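Local coordinates for protein putative adhesin (PDB 3LJY) that probably mediates attachment at the cell surface as a lipoprotein with a parallel beta-helix fold, at residues V19-E24 against N85-A90; G186-Q191 against E203-D208; K124-V129 against H146-K151. All coordinates share one frame; numbering follows the deposited sequence.

In the fold
Along the chain the order is contact 1, contact 3, contact 2, each closing before the next opens. They follow the long axis of a parallel beta-helix: the centres of contacts 1 and 3 lie about 18 Å apart, those of contacts 3 and 2 about 14 Å, and those of contacts 1 and 2 about 32 Å. Contact 1, at the N-terminal end, and contact 2 involve strands of one set (80-86 and 201-206, the latter pairing with 188-189); contact 3 joins strands 127-129 and 147-149 of the short four-strand sheet. Contacts 2 and 3 touch directly, Leu187 CD1 lying 4.2 Å from Leu147 CD2. All lie within the GIN head domain, where successive coils extend the elongated body.

Contact 1: residues V19-E24 against N85-A90; sequences VADYNE and NSKWLA
Tyr22 and Ser86 meet face-on: the Ser86 CB methylene sits over the middle of the phenol ring, 3.6 Å from Ser86 CB to the centroid of Tyr22 and only 12° off the ring normal, a clear CH-pi contact. Tyr22 can offer that face because its CG is placed between the backbone N and the carbonyl carbon (chi1 61°), which lays the ring under segment 85-90. The phenol OH at the far end is anchored by a hydrogen bond to Thr84 of strand 80-86.

The hydroxyl of Ser86 is hemmed in by oxygens: Ser86 OG comes within 2.9 Å of Tyr22 O and 2.8 Å of Trp88 O, and it is hydrogen-bonded to Tyr35 OH of strand 32-37.

Both segments are connecting loops at the N-terminal end of a parallel beta-helix. Residues 19-24 lead into strand 24-27, while 85-90 carries the chain from the end of strand 80-86 into strand 91-94, the neighbour of 24-27 in the long sheet. Backbone bonding follows from this, with Ala90 N donating to Asn23 O at 2.8 Å. Asn23 CA adds a CA-H...O contact to Trp88 O, 3.3 Å.

Charge and water make up the outer side. Asp21 crosses the Lys87 chain at a slant, and its two oxygens do different work: Asp21 OD1 takes a weak hydrogen bond from Lys87 N, while Asp21 OD2 forms a long salt bridge with Lys87 NZ (3.8 Å). A bound water donates to Asp21 OD2 at 2.6 Å and to Tyr22 O, and accepts a weak bond from Trp88 N.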
ATOM      1  N   VAL A  19     -14.793   3.188 -18.696  1.00 48.74           N
ATOM      2  CA  VAL A  19     -15.477   2.652 -17.529  1.00 48.67           C
ATOM      3  C   VAL A  19     -16.118   3.800 -16.761  1.00 49.00           C
ATOM      4  O   VAL A  19     -15.720   4.968 -16.952  1.00 49.50           O
ATOM      5  CB  VAL A  19     -14.494   1.871 -16.619  1.00 47.70           C
ATOM      6  CG1 VAL A  19     -14.061   0.570 -17.299  1.00 44.43           C
ATOM      7  CG2 VAL A  19     -13.297   2.735 -16.245  1.00 44.44           C
ATOM      8  N   ALA A  20     -17.121   3.473 -15.929  1.00 48.00           N
ATOM      9  CA  ALA A  20     -17.720   4.479 -15.034  1.00 46.26           C
ATOM     10  C   ALA A  20     -16.613   4.907 -14.096  1.00 46.56           C
ATOM     11  O   ALA A  20     -15.638   4.201 -13.931  1.00 48.50           O
ATOM     12  CB  ALA A  20     -18.917   3.931 -14.259  1.00 44.65           C
ATOM     13  N   ASP A  21     -16.753   6.070 -13.493  1.00 48.22           N
ATOM     14  CA  ASP A  21     -15.781   6.525 -12.509  1.00 48.78           C
ATOM     15  C   ASP A  21     -15.861   5.669 -11.227  1.00 48.40           C
ATOM     16  O   ASP A  21     -16.927   5.173 -10.854  1.00 49.21           O
ATOM     17  CB  ASP A  21     -15.971   8.021 -12.199  1.00 48.62           C
ATOM     18  CG  ASP A  21     -14.760   8.622 -11.504  1.00 50.13           C
ATOM     19  OD1 ASP A  21     -13.674   8.655 -12.132  1.00 48.29           O
ATOM     20  OD2 ASP A  21     -14.897   9.058 -10.333  1.00 52.91           O
ATOM     21  N   TYR A  22     -14.716   5.489 -10.572  1.00 46.98           N
ATOM     22  CA  TYR A  22     -14.607   4.622  -9.422  1.00 45.62           C
ATOM     23  C   TYR A  22     -13.678   5.298  -8.409  1.00 45.55           C
ATOM     24  O   TYR A  22     -12.841   6.104  -8.790  1.00 47.49           O
ATOM     25  CB  TYR A  22     -14.077   3.249  -9.867  1.00 44.89           C
ATOM     26  CG  TYR A  22     -12.701   3.314 -10.490  1.00 45.03           C
ATOM     27  CD1 TYR A  22     -11.545   3.338  -9.698  1.00 42.95           C
ATOM     28  CD2 TYR A  22     -12.547   3.377 -11.870  1.00 44.12           C
ATOM     29  CE1 TYR A  22     -10.296   3.422 -10.281  1.00 45.70           C
ATOM     30  CE2 TYR A  22     -11.302   3.462 -12.447  1.00 42.76           C
ATOM     31  CZ  TYR A  22     -10.194   3.489 -11.657  1.00 43.17           C
ATOM     32  OH  TYR A  22      -8.989   3.573 -12.237  1.00 44.75           O
ATOM     33  N   ASN A  23     -13.866   5.009  -7.123  1.00 46.71           N
ATOM     34  CA  ASN A  23     -13.012   5.552  -6.047  1.00 46.03           C
ATOM     35  C   ASN A  23     -12.382   4.448  -5.211  1.00 45.85           C
ATOM     36  O   ASN A  23     -11.735   4.695  -4.196  1.00 44.58           O
ATOM     37  CB  ASN A  23     -13.815   6.490  -5.133  1.00 44.86           C
ATOM     38  CG  ASN A  23     -14.837   5.751  -4.279  1.00 45.18           C
ATOM     39  OD1 ASN A  23     -15.291   4.643  -4.609  1.00 43.26           O
ATOM     40  ND2 ASN A  23     -15.208   6.373  -3.168  1.00 43.22           N
ATOM     41  N   GLU A  24     -12.570   3.223  -5.656  1.00 47.09           N
ATOM     42  CA  GLU A  24     -12.078   2.091  -4.939  1.00 49.07           C
ATOM     43  C   GLU A  24     -11.634   1.028  -5.938  1.00 47.16           C
ATOM     44  O   GLU A  24     -12.197   0.877  -7.028  1.00 45.62           O
ATOM     45  CB  GLU A  24     -13.147   1.621  -3.931  1.00 50.40           C
ATOM     46  CG  GLU A  24     -12.811   0.321  -3.252  1.00 56.33           C
ATOM     47  CD  GLU A  24     -13.558   0.068  -1.949  1.00 57.33           C
ATOM     48  OE1 GLU A  24     -14.536   0.814  -1.616  1.00 57.75           O
ATOM     49  OE2 GLU A  24     -13.122  -0.913  -1.267  1.00 65.97           O
ATOM     50  N   ASN A  85      -7.398   5.079 -14.611  1.00 47.25           N
ATOM     51  CA  ASN A  85      -7.462   6.353 -13.896  1.00 47.58           C
ATOM     52  C   ASN A  85      -8.853   6.677 -13.350  1.00 45.81           C
ATOM     53  O   ASN A  85      -9.857   6.169 -13.853  1.00 45.31           O
ATOM     54  CB  ASN A  85      -6.994   7.498 -14.816  1.00 47.42           C
ATOM     55  CG  ASN A  85      -7.988   7.802 -15.933  1.00 49.54           C
ATOM     56  OD1 ASN A  85      -8.210   6.985 -16.837  1.00 51.00           O
ATOM     57  ND2 ASN A  85      -8.572   8.996 -15.888  1.00 50.88           N
ATOM     58  N   SER A  86      -8.895   7.529 -12.327  1.00 44.29           N
ATOM     59  CA  SER A  86     -10.162   8.023 -11.772  1.00 44.42           C
ATOM     60  C   SER A  86      -9.927   9.322 -11.015  1.00 45.93           C
ATOM     61  O   SER A  86      -8.780   9.728 -10.826  1.00 46.74           O
ATOM     62  CB  SER A  86     -10.837   6.999 -10.864  1.00 42.94           C
ATOM     63  OG  SER A  86     -10.175   6.908  -9.618  1.00 41.41           O
ATOM     64  N   LYS A  87     -11.008   9.987 -10.600  1.00 47.02           N
ATOM     65  CA  LYS A  87     -10.879  11.301  -9.985  1.00 47.09           C
ATOM     66  C   LYS A  87     -10.356  11.175  -8.577  1.00 45.75           C
ATOM     67  O   LYS A  87      -9.677  12.069  -8.082  1.00 46.67           O
ATOM     68  CB  LYS A  87     -12.211  12.040  -9.958  1.00 48.88           C
ATOM     69  CG  LYS A  87     -12.998  12.069 -11.278  1.00 50.04           C
ATOM     70  CD  LYS A  87     -14.176  13.027 -11.192  1.00 52.65           C
ATOM     71  CE  LYS A  87     -15.287  12.742 -12.224  1.00 55.69           C
ATOM     72  NZ  LYS A  87     -16.567  12.251 -11.581  1.00 57.89           N
ATOM     73  N   TRP A  88     -10.663  10.048  -7.927  1.00 46.90           N
ATOM     74  CA  TRP A  88     -10.343   9.842  -6.526  1.00 45.35           C
ATOM     75  C   TRP A  88      -9.946   8.405  -6.229  1.00 45.52           C
ATOM     76  O   TRP A  88     -10.437   7.505  -6.874  1.00 49.16           O
ATOM     77  CB  TRP A  88     -11.572  10.192  -5.660  1.00 46.22           C
ATOM     78  CG  TRP A  88     -12.187  11.563  -5.901  1.00 44.61           C
ATOM     79  CD1 TRP A  88     -13.347  11.823  -6.558  1.00 45.84           C
ATOM     80  CD2 TRP A  88     -11.675  12.826  -5.476  1.00 43.28           C
ATOM     81  NE1 TRP A  88     -13.586  13.164  -6.579  1.00 48.17           N
ATOM     82  CE2 TRP A  88     -12.574  13.809  -5.921  1.00 45.76           C
ATOM     83  CE3 TRP A  88     -10.537  13.226  -4.760  1.00 47.27           C
ATOM     84  CZ2 TRP A  88     -12.386  15.176  -5.669  1.00 45.38           C
ATOM     85  CZ3 TRP A  88     -10.343  14.589  -4.509  1.00 46.93           C
ATOM     86  CH2 TRP A  88     -11.268  15.548  -4.963  1.00 45.83           C
ATOM     87  N   LEU A  89      -9.091   8.190  -5.224  1.00 46.51           N
ATOM     88  CA  LEU A  89      -8.824   6.855  -4.682  1.00 44.32           C
ATOM     89  C   LEU A  89      -8.977   6.865  -3.162  1.00 43.60           C
ATOM     90  O   LEU A  89      -8.050   7.187  -2.418  1.00 42.59           O
ATOM     91  CB  LEU A  89      -7.432   6.365  -5.069  1.00 46.47           C
ATOM     92  CG  LEU A  89      -7.063   4.894  -4.716  1.00 46.41           C
ATOM     93  CD1 LEU A  89      -7.869   3.857  -5.540  1.00 40.53           C
ATOM     94  CD2 LEU A  89      -5.560   4.722  -4.897  1.00 43.17           C
ATOM     95  N   ALA A  90     -10.170   6.505  -2.711  1.00 42.06           N
ATOM     96  CA  ALA A  90     -10.470   6.410  -1.291  1.00 40.81           C
ATOM     97  C   ALA A  90      -9.928   5.090  -0.699  1.00 42.12           C
ATOM     98  O   ALA A  90      -9.551   5.033   0.486  1.00 43.05           O
ATOM     99  CB  ALA A  90     -11.980   6.499  -1.065  1.00 36.64           C
TER
HETATM  100  O   HOH W   1     -13.439   8.841  -8.175  1.00 44.43           O

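Contact 2: residues G186-Q191 against E203-D208; sequences GLAVPQ and EVHATD
Gln191 and Asp208 are joined by a side-chain hydrogen bond: Gln191 NE2 donates to Asp208 OD2 at 2.7 Å. The oxygen is approached on its anti side, slightly out of the carboxylate plane, whereas the bond lies close to the plane of the amide. The two flat groups are turned almost perpendicular, 82° apart, although the chains run side by side. A bend in the glutamine at chi2 (-58°) folds the amide back toward the aspartate; its CB sets off the other way.

Next to this pair, Pro190 and Thr207 lie alongside each other. Thr207 OG1 rests 3.3 Å from Pro190 CA and 3.6 Å from Pro190 CG, a van der Waals contact, since the proline nitrogen has no hydrogen to give. Further along, the imidazole of His205 leans against Ala188, with His205 ND1 3.7 Å from Ala188 CA, and His205 CB packs on Leu187 O.

What holds these side chains in register is parallel strand pairing, Val189 opposite Ala206. Val189 N donates to His205 O at 2.9 Å, and Thr207 N returns a bond to Val189 O at 3.0 Å. At the wider N-terminal end of the pair a water stands between the strands, donating to Leu187 O and accepting from His205 N.

Outward again, Ala188 is backbone-bonded to Gly167 and Ala169 of the preceding coil, and Pro190 to Asn209 of the following strand. Val189 and Leu187 pack on Tyr174 of strand 172-176, while Ala206 reaches Leu192 of strand 192-196. Strand 188-189 thus sits between 167-169 and 201-206, a short run between two corners of the beta-helix, with strand 219-223 beyond the His205 side chain.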
ATOM      1  N   GLY A 186      12.439   8.916   7.493  1.00 46.73           N
ATOM      2  CA  GLY A 186      12.266  10.122   6.690  1.00 46.70           C
ATOM      3  C   GLY A 186      10.911  10.826   6.806  1.00 47.79           C
ATOM      4  O   GLY A 186      10.733  11.954   6.302  1.00 48.35           O
ATOM      5  N   LEU A 187       9.938  10.186   7.447  1.00 47.39           N
ATOM      6  CA  LEU A 187       8.667  10.849   7.753  1.00 46.44           C
ATOM      7  C   LEU A 187       8.688  11.517   9.139  1.00 46.63           C
ATOM      8  O   LEU A 187       8.636  10.859  10.187  1.00 47.37           O
ATOM      9  CB  LEU A 187       7.518   9.853   7.681  1.00 47.00           C
ATOM     10  CG  LEU A 187       6.086  10.392   7.816  1.00 46.03           C
ATOM     11  CD1 LEU A 187       5.729  11.219   6.644  1.00 41.98           C
ATOM     12  CD2 LEU A 187       5.113   9.262   8.008  1.00 41.36           C
ATOM     13  N   ALA A 188       8.695  12.843   9.117  1.00 46.07           N
ATOM     14  CA  ALA A 188       8.710  13.676  10.300  1.00 45.19           C
ATOM     15  C   ALA A 188       7.316  13.744  10.871  1.00 45.22           C
ATOM     16  O   ALA A 188       6.410  14.240  10.222  1.00 45.25           O
ATOM     17  CB  ALA A 188       9.205  15.086   9.902  1.00 44.47           C
ATOM     18  N   VAL A 189       7.137  13.249  12.097  1.00 47.41           N
ATOM     19  CA  VAL A 189       5.828  13.282  12.771  1.00 45.58           C
ATOM     20  C   VAL A 189       5.919  13.966  14.106  1.00 45.44           C
ATOM     21  O   VAL A 189       6.542  13.450  15.004  1.00 48.07           O
ATOM     22  CB  VAL A 189       5.282  11.857  12.989  1.00 45.62           C
ATOM     23  CG1 VAL A 189       3.916  11.930  13.731  1.00 44.44           C
ATOM     24  CG2 VAL A 189       5.192  11.087  11.655  1.00 39.31           C
ATOM     25  N   PRO A 190       5.287  15.133  14.274  1.00 45.71           N
ATOM     26  CA  PRO A 190       5.299  15.758  15.614  1.00 44.32           C
ATOM     27  C   PRO A 190       4.709  14.928  16.769  1.00 45.24           C
ATOM     28  O   PRO A 190       5.326  14.816  17.827  1.00 45.83           O
ATOM     29  CB  PRO A 190       4.504  17.039  15.401  1.00 44.87           C
ATOM     30  CG  PRO A 190       4.665  17.341  13.883  1.00 42.71           C
ATOM     31  CD  PRO A 190       4.613  15.986  13.273  1.00 44.94           C
ATOM     32  N   GLN A 191       3.518  14.377  16.590  1.00 45.41           N
ATOM     33  CA  GLN A 191       2.853  13.610  17.651  1.00 45.56           C
ATOM     34  C   GLN A 191       2.739  12.145  17.243  1.00 44.45           C
ATOM     35  O   GLN A 191       1.827  11.765  16.489  1.00 43.47           O
ATOM     36  CB  GLN A 191       1.446  14.169  17.942  1.00 46.12           C
ATOM     37  CG  GLN A 191       1.376  15.671  18.217  1.00 48.43           C
ATOM     38  CD  GLN A 191       2.232  16.086  19.372  1.00 50.70           C
ATOM     39  OE1 GLN A 191       2.335  15.370  20.376  1.00 52.20           O
ATOM     40  NE2 GLN A 191       2.879  17.226  19.239  1.00 51.56           N
ATOM     41  N   GLU A 203      11.491   1.958  12.722  1.00 46.01           N
ATOM     42  CA  GLU A 203      12.369   3.130  12.565  1.00 46.00           C
ATOM     43  C   GLU A 203      11.525   4.352  12.297  1.00 44.36           C
ATOM     44  O   GLU A 203      10.821   4.421  11.289  1.00 44.71           O
ATOM     45  CB  GLU A 203      13.314   2.943  11.390  1.00 46.13           C
ATOM     46  CG  GLU A 203      14.217   1.757  11.505  1.00 48.10           C
ATOM     47  CD  GLU A 203      15.174   1.621  10.335  1.00 49.75           C
ATOM     48  OE1 GLU A 203      14.850   2.043   9.159  1.00 48.95           O
ATOM     49  OE2 GLU A 203      16.271   1.060  10.616  1.00 54.22           O
ATOM     50  N   VAL A 204      11.593   5.322  13.185  1.00 45.25           N
ATOM     51  CA  VAL A 204      10.637   6.439  13.189  1.00 44.96           C
ATOM     52  C   VAL A 204      11.336   7.790  13.385  1.00 46.07           C
ATOM     53  O   VAL A 204      12.511   7.866  13.743  1.00 45.27           O
ATOM     54  CB  VAL A 204       9.515   6.198  14.272  1.00 44.78           C
ATOM     55  CG1 VAL A 204       8.949   4.776  14.157  1.00 43.20           C
ATOM     56  CG2 VAL A 204      10.020   6.432  15.712  1.00 41.43           C
ATOM     57  N   HIS A 205      10.603   8.863  13.124  1.00 48.63           N
ATOM     58  CA  HIS A 205      11.083  10.220  13.353  1.00 48.33           C
ATOM     59  C   HIS A 205       9.960  11.055  14.003  1.00 48.26           C
ATOM     60  O   HIS A 205       8.961  11.367  13.387  1.00 48.12           O
ATOM     61  CB  HIS A 205      11.612  10.823  12.041  1.00 49.01           C
ATOM     62  CG  HIS A 205      12.123  12.222  12.185  1.00 50.95           C
ATOM     63  ND1 HIS A 205      12.289  13.068  11.114  1.00 53.11           N
ATOM     64  CD2 HIS A 205      12.474  12.930  13.282  1.00 49.32           C
ATOM     65  CE1 HIS A 205      12.732  14.236  11.545  1.00 52.16           C
ATOM     66  NE2 HIS A 205      12.850  14.179  12.857  1.00 50.11           N
ATOM     67  N   ALA A 206      10.116  11.355  15.286  1.00 50.09           N
ATOM     68  CA  ALA A 206       9.163  12.194  16.042  1.00 49.91           C
ATOM     69  C   ALA A 206       9.840  13.538  16.284  1.00 50.35           C
ATOM     70  O   ALA A 206      11.032  13.577  16.568  1.00 50.13           O
ATOM     71  CB  ALA A 206       8.752  11.525  17.371  1.00 46.15           C
ATOM     72  N   THR A 207       9.103  14.633  16.144  1.00 51.18           N
ATOM     73  CA  THR A 207       9.706  15.968  16.238  1.00 52.12           C
ATOM     74  C   THR A 207       9.154  16.785  17.410  1.00 52.87           C
ATOM     75  O   THR A 207       9.492  17.947  17.569  1.00 56.06           O
ATOM     76  CB  THR A 207       9.570  16.784  14.909  1.00 50.67           C
ATOM     77  OG1 THR A 207       8.200  16.877  14.545  1.00 52.00           O
ATOM     78  CG2 THR A 207      10.351  16.139  13.762  1.00 45.60           C
ATOM     79  N   ASP A 208       8.328  16.176  18.245  1.00 53.41           N
ATOM     80  CA  ASP A 208       7.810  16.850  19.434  1.00 53.24           C
ATOM     81  C   ASP A 208       7.561  15.843  20.576  1.00 52.36           C
ATOM     82  O   ASP A 208       8.128  15.969  21.650  1.00 52.25           O
ATOM     83  CB  ASP A 208       6.548  17.667  19.112  1.00 54.02           C
ATOM     84  CG  ASP A 208       6.044  18.484  20.327  1.00 58.40           C
ATOM     85  OD1 ASP A 208       6.854  18.946  21.168  1.00 61.46           O
ATOM     86  OD2 ASP A 208       4.818  18.660  20.455  1.00 61.80           O
TER
HETATM   87  O   HOH W   2       8.226   8.382  11.162  1.00 31.19           O

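Contact 3: residues K124-V129 against H146-K151; sequences KETVTV and HLEADK
Thr126, His146 and Glu148 are linked in a side-chain hydrogen-bond chain at the start of two paired strands. Thr126 OG1 and His146 ND1 are hydrogen-bonded at 2.8 Å, with either able to donate, and the opposite ring nitrogen, His146 NE2, donates to Glu148 OE2 at 2.6 Å on its anti lone pair. Both nitrogens are thereby engaged and the ring's rotation is fixed; Asn168 holds the other carboxylate oxygen, Glu148 OE1. The threonine uses two branches on one imidazole: while OG1 bonds ND1, the methyl CG2, anti to the backbone N, lies over a face near the rim, 3.7 Å from Thr126 CG2 to the centroid of His146, as a CH-pi contact.

Beneath runs regular parallel pairing, with only 7° between the axes of 127-129 and 147-149. Val127 is bonded through both its N and its O: the N donates to His146 O and the O accepts from Glu148 N, each 2.8 Å and nearly straight. Val129 N to Glu148 O continues the pattern, and Asp150 N to Val129 O is weak. On the buried face, Leu147 CD1 packs against Val127 CG1 at 3.7 Å and more loosely against Val129. At the start a water accepts from His146 N and lies 2.6 Å from Glu125 O.

Strands 106-107 and 167-169 flank this pair, so equivalent short strands from successive coils stack in register, the hallmark of a parallel beta-helix.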
ATOM      1  N   LYS A 124       4.252   6.333  -5.699  1.00 44.76           N
ATOM      2  CA  LYS A 124       5.511   6.828  -6.249  1.00 47.35           C
ATOM      3  C   LYS A 124       5.664   8.327  -6.200  1.00 48.08           C
ATOM      4  O   LYS A 124       6.779   8.810  -6.177  1.00 47.76           O
ATOM      5  CB  LYS A 124       5.670   6.371  -7.699  1.00 46.28           C
ATOM      6  CG  LYS A 124       5.949   4.928  -7.802  1.00 49.26           C
ATOM      7  CD  LYS A 124       5.873   4.498  -9.228  1.00 52.36           C
ATOM      8  CE  LYS A 124       6.188   3.031  -9.382  1.00 53.93           C
ATOM      9  NZ  LYS A 124       5.741   2.545 -10.743  1.00 56.72           N
ATOM     10  N   GLU A 125       4.549   9.052  -6.228  1.00 49.03           N
ATOM     11  CA  GLU A 125       4.571  10.523  -6.208  1.00 48.63           C
ATOM     12  C   GLU A 125       3.894  11.024  -4.940  1.00 46.99           C
ATOM     13  O   GLU A 125       3.274  10.248  -4.199  1.00 47.25           O
ATOM     14  CB  GLU A 125       3.846  11.110  -7.432  1.00 48.23           C
ATOM     15  CG  GLU A 125       4.289  10.575  -8.779  1.00 52.68           C
ATOM     16  CD  GLU A 125       5.759  10.876  -9.114  1.00 57.05           C
ATOM     17  OE1 GLU A 125       6.306  11.900  -8.639  1.00 59.13           O
ATOM     18  OE2 GLU A 125       6.377  10.061  -9.846  1.00 64.15           O
ATOM     19  N   THR A 126       3.965  12.331  -4.727  1.00 45.32           N
ATOM     20  CA  THR A 126       3.521  12.929  -3.474  1.00 46.10           C
ATOM     21  C   THR A 126       2.055  12.597  -3.205  1.00 46.34           C
ATOM     22  O   THR A 126       1.194  12.824  -4.058  1.00 47.60           O
ATOM     23  CB  THR A 126       3.755  14.456  -3.492  1.00 46.70           C
ATOM     24  OG1 THR A 126       5.094  14.695  -3.912  1.00 46.62           O
ATOM     25  CG2 THR A 126       3.552  15.117  -2.092  1.00 42.84           C
ATOM     26  N   VAL A 127       1.803  12.049  -2.014  1.00 45.34           N
ATOM     27  CA  VAL A 127       0.454  11.782  -1.501  1.00 43.62           C
ATOM     28  C   VAL A 127       0.103  12.880  -0.519  1.00 43.61           C
ATOM     29  O   VAL A 127       0.679  12.943   0.565  1.00 45.94           O
ATOM     30  CB  VAL A 127       0.350  10.390  -0.818  1.00 43.07           C
ATOM     31  CG1 VAL A 127      -1.043  10.159  -0.228  1.00 40.27           C
ATOM     32  CG2 VAL A 127       0.653   9.264  -1.844  1.00 41.37           C
ATOM     33  N   THR A 128      -0.830  13.754  -0.899  1.00 43.47           N
ATOM     34  CA  THR A 128      -1.275  14.865  -0.041  1.00 43.42           C
ATOM     35  C   THR A 128      -2.694  14.588   0.435  1.00 43.60           C
ATOM     36  O   THR A 128      -3.631  14.809  -0.282  1.00 44.95           O
ATOM     37  CB  THR A 128      -1.217  16.202  -0.771  1.00 44.18           C
ATOM     38  OG1 THR A 128       0.106  16.395  -1.282  1.00 46.20           O
ATOM     39  CG2 THR A 128      -1.604  17.393   0.172  1.00 39.63           C
ATOM     40  N   VAL A 129      -2.851  14.064   1.644  1.00 43.54           N
ATOM     41  CA  VAL A 129      -4.173  13.626   2.087  1.00 42.54           C
ATOM     42  C   VAL A 129      -4.421  14.038   3.527  1.00 43.52           C
ATOM     43  O   VAL A 129      -3.493  14.364   4.252  1.00 47.32           O
ATOM     44  CB  VAL A 129      -4.409  12.091   1.879  1.00 41.54           C
ATOM     45  CG1 VAL A 129      -4.265  11.697   0.354  1.00 40.65           C
ATOM     46  CG2 VAL A 129      -3.488  11.292   2.699  1.00 36.16           C
ATOM     47  N   HIS A 146       6.660   9.795  -0.897  1.00 47.05           N
ATOM     48  CA  HIS A 146       6.513  11.111  -0.298  1.00 46.34           C
ATOM     49  C   HIS A 146       5.073  11.360   0.193  1.00 46.54           C
ATOM     50  O   HIS A 146       4.131  11.317  -0.579  1.00 48.41           O
ATOM     51  CB  HIS A 146       6.997  12.136  -1.304  1.00 45.17           C
ATOM     52  CG  HIS A 146       6.953  13.563  -0.829  1.00 45.59           C
ATOM     53  ND1 HIS A 146       6.878  14.627  -1.704  1.00 48.03           N
ATOM     54  CD2 HIS A 146       6.970  14.101   0.413  1.00 47.49           C
ATOM     55  CE1 HIS A 146       6.855  15.754  -1.016  1.00 47.97           C
ATOM     56  NE2 HIS A 146       6.901  15.462   0.270  1.00 44.90           N
ATOM     57  N   LEU A 147       4.916  11.590   1.491  1.00 46.38           N
ATOM     58  CA  LEU A 147       3.608  11.847   2.109  1.00 44.85           C
ATOM     59  C   LEU A 147       3.559  13.255   2.739  1.00 44.79           C
ATOM     60  O   LEU A 147       4.521  13.708   3.342  1.00 45.33           O
ATOM     61  CB  LEU A 147       3.313  10.770   3.179  1.00 45.74           C
ATOM     62  CG  LEU A 147       1.940  10.877   3.896  1.00 46.15           C
ATOM     63  CD1 LEU A 147       0.763  10.485   2.975  1.00 37.75           C
ATOM     64  CD2 LEU A 147       1.916  10.107   5.200  1.00 37.67           C
ATOM     65  N   GLU A 148       2.461  13.963   2.533  1.00 44.30           N
ATOM     66  CA  GLU A 148       2.163  15.183   3.289  1.00 44.51           C
ATOM     67  C   GLU A 148       0.726  15.046   3.823  1.00 43.13           C
ATOM     68  O   GLU A 148      -0.237  15.101   3.075  1.00 41.78           O
ATOM     69  CB  GLU A 148       2.332  16.456   2.451  1.00 44.73           C
ATOM     70  CG  GLU A 148       3.712  16.639   1.797  1.00 48.23           C
ATOM     71  CD  GLU A 148       4.877  17.037   2.757  1.00 50.03           C
ATOM     72  OE1 GLU A 148       4.662  17.547   3.888  1.00 48.99           O
ATOM     73  OE2 GLU A 148       6.046  16.860   2.334  1.00 52.18           O
ATOM     74  N   ALA A 149       0.609  14.798   5.124  1.00 43.84           N
ATOM     75  CA  ALA A 149      -0.653  14.332   5.714  1.00 44.42           C
ATOM     76  C   ALA A 149      -0.952  14.991   7.043  1.00 43.95           C
ATOM     77  O   ALA A 149      -0.057  15.497   7.725  1.00 45.44           O
ATOM     78  CB  ALA A 149      -0.649  12.772   5.878  1.00 40.92           C
ATOM     79  N   ASP A 150      -2.226  14.984   7.409  1.00 44.76           N
ATOM     80  CA  ASP A 150      -2.634  15.327   8.761  1.00 45.62           C
ATOM     81  C   ASP A 150      -2.393  14.132   9.688  1.00 45.39           C
ATOM     82  O   ASP A 150      -1.906  14.289  10.811  1.00 44.70           O
ATOM     83  CB  ASP A 150      -4.106  15.788   8.773  1.00 46.07           C
ATOM     84  CG  ASP A 150      -4.301  17.149   8.083  1.00 52.23           C
ATOM     85  OD1 ASP A 150      -3.517  18.058   8.426  1.00 58.33           O
ATOM     86  OD2 ASP A 150      -5.215  17.338   7.221  1.00 54.10           O
ATOM     87  N   LYS A 151      -2.731  12.937   9.204  1.00 46.46           N
ATOM     88  CA  LYS A 151      -2.657  11.704   9.990  1.00 46.14           C
ATOM     89  C   LYS A 151      -2.144  10.554   9.161  1.00 45.64           C
ATOM     90  O   LYS A 151      -2.541  10.375   8.007  1.00 45.65           O
ATOM     91  CB  LYS A 151      -4.039  11.364  10.549  1.00 47.14           C
ATOM     92  CG  LYS A 151      -4.151  10.068  11.376  1.00 51.35           C
ATOM     93  CD  LYS A 151      -3.174   9.997  12.572  1.00 50.76           C
ATOM     94  CE  LYS A 151      -3.785   9.333  13.793  1.00 52.66           C
ATOM     95  NZ  LYS A 151      -3.957   7.883  13.616  1.00 56.53           N
TER
HETATM   96  O   HOH W   3       4.352   8.800  -2.290  1.00 28.92           O